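Local coordinates for apical membrane antigen 1 (Neospora caninum, PDB 4APL), which probably acts at the moving junction, where apicomplexan parasites attach to and invade host cells, at residues A[12-23]-A[330-338]; A[41-52]-A[295-304]. All blocks are in the same frame, centred on the assembly; numbering follows the deposited sequence.

Contact 1. Residues A[12-23]-A[330-338]; sequences NPFQTPELKAFL and KAPDCLVSD
The ring of Phe14 lies with one face against the backbone of Cys334 and Leu335. The backbone N of Leu335 sits 3.3 Å above the plane of the Phe14 ring, displaced toward its rim, and Cys334 CA makes an off-centre CH-pi contact at 4.2 Å from the ring centroid. Toward the rim of the same face, Cys334 CB lies 3.6 Å from Phe14 CD2, and Leu335 CB sits by Phe14 CZ, the Phe14 and Leu335 side chains crossing at about a right angle. Leu23, at the other end of 12-23, is the second apolar contributor. Its CD1 branch comes 4.0 Å from Leu335 CG as the two leucines slide past each other in opposite directions. Its CD2 branch lies against the backbone between Asp333 and Cys334, while Leu23 CB is 3.7 Å from Pro332 O. Leu335 is therefore flanked by both Phe14 and Leu23.

A type I turn from Asn12 to Gln15, with Gln15 N bonded to Asn12 O at 2.7 Å, turns the chain before helix 17-24, which carries Leu23. In Phe14, CG is anti to the carbonyl carbon (chi1 -70°), which directs the ring toward the strand. Val336 pairs with Arg236 of strand 235-241, and the Cys334-Cys245 disulfide reaches across to 244-247. Phe14 and Leu19 also touch Ser407 and Ile405 of strand 404-411, probably where the second and third ectodomain domains meet. With 362 Å² buried, the N-terminal segment adheres mainly through apolar fit and the aromatic face, against a strand held by covalent and backbone bonds.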
loop_
_atom_site.group_PDB
_atom_site.type_symbol
_atom_site.label_atom_id
_atom_site.label_comp_id
_atom_site.label_asym_id
_atom_site.label_seq_id
_atom_site.Cartn_x
_atom_site.Cartn_y
_atom_site.Cartn_z
ATOM N N ASN A 12 11.627 24.532 -9.308
ATOM C CA ASN A 12 11.644 23.316 -8.501
ATOM C C ASN A 12 12.914 22.478 -8.632
ATOM O O ASN A 12 13.093 21.746 -9.609
ATOM C CB ASN A 12 10.444 22.464 -8.916
ATOM C CG ASN A 12 10.070 21.428 -7.881
ATOM O OD1 ASN A 12 8.940 20.939 -7.873
ATOM N ND2 ASN A 12 11.013 21.079 -7.007
ATOM N N PRO A 13 13.780 22.527 -7.615
ATOM C CA PRO A 13 15.017 21.767 -7.733
ATOM C C PRO A 13 14.755 20.278 -7.905
ATOM O O PRO A 13 15.663 19.535 -8.270
ATOM C CB PRO A 13 15.738 22.046 -6.406
ATOM C CG PRO A 13 14.701 22.598 -5.489
ATOM C CD PRO A 13 13.700 23.288 -6.358
ATOM N N PHE A 14 13.519 19.855 -7.648
ATOM C CA PHE A 14 13.143 18.438 -7.737
ATOM C C PHE A 14 12.502 18.123 -9.074
ATOM O O PHE A 14 12.044 17.008 -9.291
ATOM C CB PHE A 14 12.154 18.052 -6.635
ATOM C CG PHE A 14 12.741 18.037 -5.256
ATOM C CD1 PHE A 14 13.371 16.907 -4.771
ATOM C CD2 PHE A 14 12.618 19.138 -4.427
ATOM C CE1 PHE A 14 13.906 16.882 -3.497
ATOM C CE2 PHE A 14 13.143 19.125 -3.151
ATOM C CZ PHE A 14 13.789 17.993 -2.683
ATOM N N GLN A 15 12.427 19.117 -9.953
ATOM C CA GLN A 15 11.860 18.897 -11.276
ATOM C C GLN A 15 12.904 18.364 -12.264
ATOM O O GLN A 15 12.594 18.093 -13.421
ATOM C CB GLN A 15 11.169 20.167 -11.798
ATOM C CG GLN A 15 10.026 19.911 -12.777
ATOM C CD GLN A 15 8.931 19.026 -12.200
ATOM O OE1 GLN A 15 8.653 19.064 -11.009
ATOM N NE2 GLN A 15 8.296 18.235 -13.051
ATOM N N THR A 16 14.132 18.173 -11.796
ATOM C CA THR A 16 15.154 17.514 -12.598
ATOM C C THR A 16 14.651 16.131 -13.050
ATOM O O THR A 16 13.739 15.584 -12.428
ATOM C CB THR A 16 16.491 17.424 -11.833
ATOM O OG1 THR A 16 17.571 17.445 -12.766
ATOM C CG2 THR A 16 16.593 16.160 -11.019
ATOM N N PRO A 17 15.186 15.596 -14.172
ATOM C CA PRO A 17 14.779 14.269 -14.652
ATOM C C PRO A 17 14.963 13.184 -13.610
ATOM O O PRO A 17 14.062 12.377 -13.398
ATOM C CB PRO A 17 15.725 14.024 -15.827
ATOM C CG PRO A 17 15.979 15.386 -16.372
ATOM C CD PRO A 17 16.024 16.295 -15.171
ATOM N N GLU A 18 16.120 13.176 -12.957
ATOM C CA GLU A 18 16.454 12.129 -11.998
ATOM C C GLU A 18 15.607 12.254 -10.735
ATOM O O GLU A 18 15.246 11.253 -10.117
ATOM C CB GLU A 18 17.939 12.187 -11.649
ATOM C CG GLU A 18 18.492 10.912 -11.038
ATOM C CD GLU A 18 19.961 11.039 -10.679
ATOM O OE1 GLU A 18 20.727 11.631 -11.479
ATOM O OE2 GLU A 18 20.354 10.547 -9.597
ATOM N N LEU A 19 15.290 13.492 -10.372
ATOM C CA LEU A 19 14.518 13.783 -9.176
ATOM C C LEU A 19 13.015 13.594 -9.413
ATOM O O LEU A 19 12.315 13.069 -8.544
ATOM C CB LEU A 19 14.822 15.200 -8.693
ATOM C CG LEU A 19 15.386 15.402 -7.281
ATOM C CD1 LEU A 19 15.628 14.095 -6.543
ATOM C CD2 LEU A 19 16.643 16.254 -7.312
ATOM N N LYS A 20 12.530 13.989 -10.592
ATOM C CA LYS A 20 11.129 13.757 -10.980
ATOM C C LYS A 20 10.736 12.276 -10.993
ATOM O O LYS A 20 9.656 11.913 -10.537
ATOM C CB LYS A 20 10.810 14.394 -12.336
ATOM C CG LYS A 20 9.321 14.601 -12.599
ATOM C CD LYS A 20 9.045 15.150 -13.998
ATOM C CE LYS A 20 10.238 15.927 -14.553
ATOM N NZ LYS A 20 9.904 16.793 -15.724
ATOM N N ALA A 21 11.604 11.420 -11.518
ATOM C CA ALA A 21 11.362 9.983 -11.444
ATOM C C ALA A 21 11.310 9.526 -9.987
ATOM O O ALA A 21 10.508 8.675 -9.620
ATOM C CB ALA A 21 12.434 9.218 -12.205
ATOM N N PHE A 22 12.171 10.103 -9.157
ATOM C CA PHE A 22 12.226 9.736 -7.752
ATOM C C PHE A 22 10.895 10.055 -7.082
ATOM O O PHE A 22 10.215 9.167 -6.587
ATOM C CB PHE A 22 13.365 10.477 -7.053
ATOM C CG PHE A 22 13.595 10.036 -5.644
ATOM C CD1 PHE A 22 14.178 8.807 -5.375
ATOM C CD2 PHE A 22 13.219 10.848 -4.579
ATOM C CE1 PHE A 22 14.384 8.395 -4.068
ATOM C CE2 PHE A 22 13.431 10.445 -3.271
ATOM C CZ PHE A 22 14.010 9.214 -3.014
ATOM N N LEU A 23 10.517 11.327 -7.101
ATOM C CA LEU A 23 9.254 11.754 -6.534
ATOM C C LEU A 23 8.049 11.007 -7.133
ATOM O O LEU A 23 7.149 10.590 -6.406
ATOM C CB LEU A 23 9.113 13.270 -6.673
ATOM C CG LEU A 23 9.588 14.135 -5.487
ATOM C CD1 LEU A 23 10.590 13.449 -4.569
ATOM C CD2 LEU A 23 10.140 15.471 -5.954
ATOM N N LYS A 330 -2.383 14.841 -2.078
ATOM C CA LYS A 330 -1.529 15.404 -3.124
ATOM C C LYS A 330 -0.198 14.684 -3.262
ATOM O O LYS A 330 0.690 14.864 -2.439
ATOM C CB LYS A 330 -1.282 16.892 -2.865
ATOM C CG LYS A 330 -0.820 17.669 -4.091
ATOM C CD LYS A 330 -1.953 18.491 -4.701
ATOM C CE LYS A 330 -1.507 19.286 -5.925
ATOM N NZ LYS A 330 -1.290 18.428 -7.127
ATOM N N ALA A 331 -0.050 13.890 -4.318
ATOM C CA ALA A 331 1.204 13.182 -4.574
ATOM C C ALA A 331 2.374 14.158 -4.555
ATOM O O ALA A 331 2.332 15.181 -5.232
ATOM C CB ALA A 331 1.135 12.460 -5.908
ATOM N N PRO A 332 3.416 13.863 -3.763
ATOM C CA PRO A 332 4.443 14.883 -3.539
ATOM C C PRO A 332 5.288 15.107 -4.780
ATOM O O PRO A 332 5.791 14.143 -5.364
ATOM C CB PRO A 332 5.303 14.275 -2.434
ATOM C CG PRO A 332 5.156 12.808 -2.617
ATOM C CD PRO A 332 3.798 12.554 -3.210
ATOM N N ASP A 333 5.415 16.367 -5.191
ATOM C CA ASP A 333 6.348 16.739 -6.248
ATOM C C ASP A 333 7.540 17.573 -5.748
ATOM O O ASP A 333 8.175 18.289 -6.522
ATOM C CB ASP A 333 5.617 17.442 -7.406
ATOM C CG ASP A 333 4.770 18.626 -6.949
ATOM O OD1 ASP A 333 5.055 19.203 -5.880
ATOM O OD2 ASP A 333 3.820 18.996 -7.674
ATOM N N CYS A 334 7.830 17.486 -4.453
ATOM C CA CYS A 334 9.053 18.068 -3.897
ATOM C C CYS A 334 9.224 17.677 -2.430
ATOM O O CYS A 334 8.366 16.996 -1.871
ATOM C CB CYS A 334 9.081 19.594 -4.079
ATOM S SG CYS A 334 7.733 20.492 -3.275
ATOM N N LEU A 335 10.326 18.088 -1.808
ATOM C CA LEU A 335 10.574 17.715 -0.416
ATOM C C LEU A 335 11.098 18.870 0.429
ATOM O O LEU A 335 11.918 19.668 -0.034
ATOM C CB LEU A 335 11.547 16.536 -0.330
ATOM C CG LEU A 335 11.223 15.258 -1.100
ATOM C CD1 LEU A 335 12.405 14.300 -1.044
ATOM C CD2 LEU A 335 9.968 14.598 -0.554
ATOM N N VAL A 336 10.640 18.924 1.678
ATOM C CA VAL A 336 11.195 19.821 2.693
ATOM C C VAL A 336 12.071 19.016 3.666
ATOM O O VAL A 336 11.584 18.113 4.353
ATOM C CB VAL A 336 10.069 20.536 3.473
ATOM C CG1 VAL A 336 10.641 21.466 4.528
ATOM C CG2 VAL A 336 9.164 21.303 2.524
ATOM N N SER A 337 13.370 19.293 3.692
ATOM C CA SER A 337 14.259 18.453 4.501
ATOM C C SER A 337 14.047 18.726 5.985
ATOM O O SER A 337 13.888 19.880 6.376
ATOM C CB SER A 337 15.734 18.586 4.093
ATOM O OG SER A 337 16.094 19.929 3.881
ATOM N N ASP A 338 13.983 17.657 6.785
ATOM C CA ASP A 338 13.617 17.735 8.205
ATOM C C ASP A 338 14.063 16.453 8.903
ATOM O O ASP A 338 13.505 15.389 8.663
ATOM C CB ASP A 338 12.099 17.937 8.348
ATOM C CG ASP A 338 11.603 17.818 9.792
ATOM O OD1 ASP A 338 12.350 17.321 10.673
ATOM O OD2 ASP A 338 10.432 18.190 10.030
#

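Contact 2. Residues A[41-52]-A[295-304]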
loop_
_atom_site.group_PDB
_atom_site.type_symbol
_atom_site.label_atom_id
_atom_site.label_comp_id
_atom_site.label_asym_id
_atom_site.label_seq_id
_atom_site.Cartn_x
_atom_site.Cartn_y
_atom_site.Cartn_z
ATOM N N GLY A 41 -9.541 -3.279 -8.972
ATOM C CA GLY A 41 -9.457 -2.307 -10.050
ATOM C C GLY A 41 -9.652 -2.885 -11.438
ATOM O O GLY A 41 -9.711 -2.148 -12.412
ATOM N N GLN A 42 -9.758 -4.201 -11.538
ATOM C CA GLN A 42 -10.036 -4.827 -12.819
ATOM C C GLN A 42 -11.244 -5.759 -12.719
ATOM O O GLN A 42 -11.659 -6.114 -11.621
ATOM C CB GLN A 42 -8.795 -5.568 -13.335
ATOM C CG GLN A 42 -7.809 -4.673 -14.072
ATOM C CD GLN A 42 -6.385 -5.204 -14.032
ATOM O OE1 GLN A 42 -6.156 -6.376 -13.748
ATOM N NE2 GLN A 42 -5.416 -4.330 -14.287
ATOM N N ASP A 43 -11.830 -6.106 -13.866
ATOM C CA ASP A 43 -12.918 -7.092 -13.933
ATOM C C ASP A 43 -12.623 -8.170 -14.989
ATOM O O ASP A 43 -12.269 -7.863 -16.134
ATOM C CB ASP A 43 -14.270 -6.416 -14.230
ATOM C CG ASP A 43 -14.621 -5.308 -13.233
ATOM O OD1 ASP A 43 -14.411 -5.487 -12.012
ATOM O OD2 ASP A 43 -15.137 -4.257 -13.673
ATOM N N LYS A 44 -12.760 -9.435 -14.598
ATOM C CA LYS A 44 -12.541 -10.536 -15.520
ATOM C C LYS A 44 -13.786 -11.393 -15.635
ATOM O O LYS A 44 -14.565 -11.498 -14.690
ATOM C CB LYS A 44 -11.365 -11.395 -15.067
ATOM C CG LYS A 44 -10.099 -10.605 -14.817
ATOM C CD LYS A 44 -9.343 -10.288 -16.096
ATOM C CE LYS A 44 -8.337 -9.184 -15.815
ATOM N NZ LYS A 44 -7.065 -9.316 -16.574
ATOM N N GLU A 45 -13.969 -12.002 -16.803
ATOM C CA GLU A 45 -15.068 -12.929 -17.022
ATOM C C GLU A 45 -14.640 -14.341 -16.646
ATOM O O GLU A 45 -13.612 -14.820 -17.110
ATOM C CB GLU A 45 -15.506 -12.889 -18.485
ATOM C CG GLU A 45 -17.010 -12.975 -18.687
ATOM C CD GLU A 45 -17.391 -13.843 -19.868
ATOM O OE1 GLU A 45 -16.482 -14.260 -20.623
ATOM O OE2 GLU A 45 -18.602 -14.110 -20.035
ATOM N N VAL A 46 -15.405 -14.982 -15.769
ATOM C CA VAL A 46 -15.228 -16.404 -15.477
ATOM C C VAL A 46 -16.585 -17.108 -15.530
ATOM O O VAL A 46 -17.540 -16.678 -14.875
ATOM C CB VAL A 46 -14.569 -16.631 -14.098
ATOM C CG1 VAL A 46 -14.570 -18.104 -13.724
ATOM C CG2 VAL A 46 -13.153 -16.091 -14.095
ATOM N N ASP A 47 -16.675 -18.161 -16.343
ATOM C CA ASP A 47 -17.905 -18.941 -16.491
ATOM C C ASP A 47 -19.128 -18.088 -16.792
ATOM O O ASP A 47 -20.192 -18.314 -16.224
ATOM C CB ASP A 47 -18.172 -19.760 -15.229
ATOM C CG ASP A 47 -17.071 -20.751 -14.938
ATOM O OD1 ASP A 47 -16.412 -21.211 -15.897
ATOM O OD2 ASP A 47 -16.870 -21.076 -13.749
ATOM N N GLY A 48 -18.973 -17.099 -17.667
ATOM C CA GLY A 48 -20.096 -16.253 -18.047
ATOM C C GLY A 48 -20.215 -14.991 -17.220
ATOM O O GLY A 48 -20.459 -13.915 -17.765
ATOM N N LYS A 49 -20.035 -15.118 -15.905
ATOM C CA LYS A 49 -20.143 -13.981 -14.985
ATOM C C LYS A 49 -18.885 -13.107 -14.941
ATOM O O LYS A 49 -17.781 -13.563 -15.244
ATOM C CB LYS A 49 -20.503 -14.456 -13.572
ATOM C CG LYS A 49 -21.989 -14.714 -13.342
ATOM C CD LYS A 49 -22.258 -15.262 -11.945
ATOM C CE LYS A 49 -23.576 -16.029 -11.888
ATOM N NZ LYS A 49 -23.467 -17.292 -11.096
ATOM N N LEU A 50 -19.073 -11.852 -14.543
ATOM C CA LEU A 50 -18.014 -10.846 -14.510
ATOM C C LEU A 50 -17.642 -10.533 -13.053
ATOM O O LEU A 50 -18.509 -10.237 -12.225
ATOM C CB LEU A 50 -18.506 -9.572 -15.208
ATOM C CG LEU A 50 -17.567 -8.707 -16.050
ATOM C CD1 LEU A 50 -16.526 -9.540 -16.774
ATOM C CD2 LEU A 50 -18.387 -7.925 -17.054
ATOM N N TYR A 51 -16.351 -10.603 -12.740
ATOM C CA TYR A 51 -15.903 -10.528 -11.351
ATOM C C TYR A 51 -14.874 -9.450 -11.159
ATOM O O TYR A 51 -14.071 -9.172 -12.057
ATOM C CB TYR A 51 -15.308 -11.856 -10.909
ATOM C CG TYR A 51 -16.317 -12.969 -10.886
ATOM C CD1 TYR A 51 -17.140 -13.161 -9.784
ATOM C CD2 TYR A 51 -16.466 -13.816 -11.978
ATOM C CE1 TYR A 51 -18.067 -14.185 -9.759
ATOM C CE2 TYR A 51 -17.395 -14.839 -11.964
ATOM C CZ TYR A 51 -18.193 -15.018 -10.853
ATOM O OH TYR A 51 -19.124 -16.020 -10.843
ATOM N N ARG A 52 -14.890 -8.855 -9.974
ATOM C CA ARG A 52 -13.908 -7.838 -9.635
ATOM C C ARG A 52 -12.564 -8.482 -9.319
ATOM O O ARG A 52 -12.506 -9.627 -8.876
ATOM C CB ARG A 52 -14.410 -6.970 -8.486
ATOM C CG ARG A 52 -15.676 -6.215 -8.842
ATOM C CD ARG A 52 -15.932 -5.068 -7.887
ATOM N NE ARG A 52 -15.152 -3.880 -8.227
ATOM C CZ ARG A 52 -15.098 -2.790 -7.469
ATOM N NH1 ARG A 52 -15.776 -2.740 -6.327
ATOM N NH2 ARG A 52 -14.363 -1.751 -7.843
ATOM N N TRP A 295 -15.365 -14.301 -4.607
ATOM C CA TRP A 295 -15.011 -13.071 -5.325
ATOM C C TRP A 295 -16.151 -12.097 -5.337
ATOM O O TRP A 295 -17.308 -12.501 -5.360
ATOM C CB TRP A 295 -14.610 -13.371 -6.769
ATOM C CG TRP A 295 -13.631 -14.505 -6.949
ATOM C CD1 TRP A 295 -12.586 -14.879 -6.105
ATOM C CD2 TRP A 295 -13.552 -15.435 -8.079
ATOM N NE1 TRP A 295 -11.907 -15.956 -6.608
ATOM C CE2 TRP A 295 -12.427 -16.339 -7.789
ATOM C CE3 TRP A 295 -14.276 -15.611 -9.253
ATOM C CZ2 TRP A 295 -12.067 -17.362 -8.649
ATOM C CZ3 TRP A 295 -13.901 -16.648 -10.112
ATOM C CH2 TRP A 295 -12.825 -17.504 -9.812
ATOM N N PRO A 296 -15.844 -10.790 -5.349
ATOM C CA PRO A 296 -16.904 -9.804 -5.548
ATOM C C PRO A 296 -17.398 -9.813 -6.986
ATOM O O PRO A 296 -16.626 -10.057 -7.915
ATOM C CB PRO A 296 -16.216 -8.462 -5.244
ATOM C CG PRO A 296 -14.963 -8.809 -4.521
ATOM C CD PRO A 296 -14.551 -10.153 -5.048
ATOM N N VAL A 297 -18.678 -9.519 -7.155
ATOM C CA VAL A 297 -19.288 -9.432 -8.468
ATOM C C VAL A 297 -19.120 -8.026 -9.036
ATOM O O VAL A 297 -18.942 -7.067 -8.290
ATOM C CB VAL A 297 -20.787 -9.787 -8.377
ATOM C CG1 VAL A 297 -21.418 -9.890 -9.763
ATOM C CG2 VAL A 297 -20.966 -11.088 -7.605
ATOM N N HIS A 298 -19.151 -7.916 -10.361
ATOM C CA HIS A 298 -19.249 -6.625 -11.042
ATOM C C HIS A 298 -20.617 -6.026 -10.844
ATOM O O HIS A 298 -21.614 -6.746 -10.802
ATOM C CB HIS A 298 -18.957 -6.809 -12.530
ATOM C CG HIS A 298 -19.144 -5.558 -13.359
ATOM N ND1 HIS A 298 -18.136 -4.989 -14.042
ATOM C CD2 HIS A 298 -20.282 -4.799 -13.634
ATOM C CE1 HIS A 298 -18.598 -3.906 -14.704
ATOM N NE2 HIS A 298 -19.908 -3.787 -14.444
ATOM N N GLU A 299 -20.667 -4.705 -10.675
ATOM C CA GLU A 299 -21.919 -3.934 -10.722
ATOM C C GLU A 299 -21.690 -2.695 -11.583
ATOM O O GLU A 299 -20.544 -2.336 -11.852
ATOM C CB GLU A 299 -22.365 -3.509 -9.319
ATOM C CG GLU A 299 -22.484 -4.641 -8.308
ATOM C CD GLU A 299 -21.642 -4.395 -7.064
ATOM O OE1 GLU A 299 -22.043 -3.566 -6.212
ATOM O OE2 GLU A 299 -20.568 -5.032 -6.943
ATOM N N LYS A 300 -22.770 -2.032 -11.993
ATOM C CA LYS A 300 -22.696 -1.036 -13.067
ATOM C C LYS A 300 -21.879 0.215 -12.721
ATOM O O LYS A 300 -21.252 0.813 -13.601
ATOM C CB LYS A 300 -24.095 -0.647 -13.558
ATOM C CG LYS A 300 -24.204 -0.500 -15.071
ATOM C CD LYS A 300 -24.097 0.951 -15.529
ATOM C CE LYS A 300 -23.950 1.049 -17.045
ATOM N NZ LYS A 300 -23.987 2.452 -17.554
ATOM N N ASP A 301 -21.858 0.589 -11.444
ATOM C CA ASP A 301 -21.349 1.902 -11.037
ATOM C C ASP A 301 -20.227 1.834 -9.993
ATOM O O ASP A 301 -19.844 2.856 -9.412
ATOM C CB ASP A 301 -22.500 2.740 -10.485
ATOM C CG ASP A 301 -23.173 2.079 -9.289
ATOM O OD1 ASP A 301 -22.946 0.864 -9.070
ATOM O OD2 ASP A 301 -23.930 2.771 -8.568
ATOM N N GLN A 302 -19.715 0.630 -9.746
ATOM C CA GLN A 302 -18.728 0.399 -8.689
ATOM C C GLN A 302 -17.521 1.325 -8.828
ATOM O O GLN A 302 -17.094 1.621 -9.939
ATOM C CB GLN A 302 -18.267 -1.055 -8.722
ATOM C CG GLN A 302 -17.660 -1.456 -10.056
ATOM C CD GLN A 302 -17.605 -2.956 -10.247
ATOM O OE1 GLN A 302 -16.981 -3.444 -11.193
ATOM N NE2 GLN A 302 -18.263 -3.699 -9.356
ATOM N N PRO A 303 -16.957 1.775 -7.696
ATOM C CA PRO A 303 -15.855 2.731 -7.744
ATOM C C PRO A 303 -14.526 2.109 -8.189
ATOM O O PRO A 303 -14.155 1.032 -7.721
ATOM C CB PRO A 303 -15.754 3.224 -6.299
ATOM C CG PRO A 303 -16.302 2.109 -5.475
ATOM C CD PRO A 303 -17.343 1.428 -6.315
ATOM N N HIS A 304 -13.852 2.767 -9.128
ATOM C CA HIS A 304 -12.427 2.569 -9.339
ATOM C C HIS A 304 -11.715 3.835 -8.964
ATOM O O HIS A 304 -11.861 4.872 -9.621
ATOM C CB HIS A 304 -12.117 2.190 -10.784
ATOM C CG HIS A 304 -12.541 0.783 -11.157
ATOM N ND1 HIS A 304 -12.432 0.304 -12.415
ATOM C CD2 HIS A 304 -13.102 -0.245 -10.392
ATOM C CE1 HIS A 304 -12.889 -0.968 -12.452
ATOM N NE2 HIS A 304 -13.303 -1.301 -11.216
#
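Backbone hydrogen bonds join Leu50 and Arg52 to the loop on either side of the pair Tyr51 and Val297. His298 N donates to Leu50 O at 3.0 Å, and Arg52 N to Pro296 O at 2.9 Å. Tyr51 and Val297 thus form a non-hydrogen-bonded antiparallel pair, a single bridge that lays the irregular loop along the outer edge of strand 49-53.

Among the aromatic contacts, Trp295 meets Tyr51 edge to face: its CE3 points at the centre of the Tyr51 ring. The Tyr51 ring and the six-membered ring of Trp295 have centroids 5.2 Å apart and planes at 82°. The same indole edge reaches Val46, Trp295 CZ3 lying 4.0 Å from Val46 CG1. Tyr154 of strand 154-161 stacks on Trp295 in turn and also touches Tyr51 and Val46.

The strands belong to a beta hairpin, 42-46 and 49-53, closed by a type I' turn from Val46 to Lys49. Tyr51 exchanges both its backbone bonds with Lys44 across the hairpin, while its neighbours bond outward to the loop. The chain is the three-domain ectodomain of AMA1, whose first two domains have the PAN fold; 295-304, between helix 262-271 and strand 312-317, is probably part of the domain II loop that reaches over domain I.

Polar and flat side chains meet at residues 298-304. Arg52, bent at chi3 (82°), sends NH2 to Pro303 O at 2.8 Å, while NH1 bonds Asp278 O. Gln302 stacks over the guanidinium, its amide plane tilted 20° from the guanidinium plane, with Gln302 CB above the guanidinium centre. His304 instead presents its edge to Arg52 NH2, nearly coplanar with the guanidinium, and takes Gly41 CA over its face at 4.2 Å from the ring centroid. Asp43 OD2 accepts a weak bond from His298 ND1 at 3.1 Å.

Contacts 1 and 2 lie about 37 Å apart between centres and about 16 Å between nearest atoms, without touching and on separate sheets. Along the chain the order is 12-23, 41-52, 295-304, 330-338, so the pairing of contact 2 falls between the two halves of contact 1. Helix 17-24 and strand 42-46 are successive elements, and the loop 295-304 is followed by strands 312-317 and 323-328 before strand 334-338. The N-terminal part of the chain therefore meets the later part twice: contact 1, buried, holds the N-terminal segment beside the sheet of 334-338, while contact 2, at the surface, probably holds the domain II loop on the domain I hairpin.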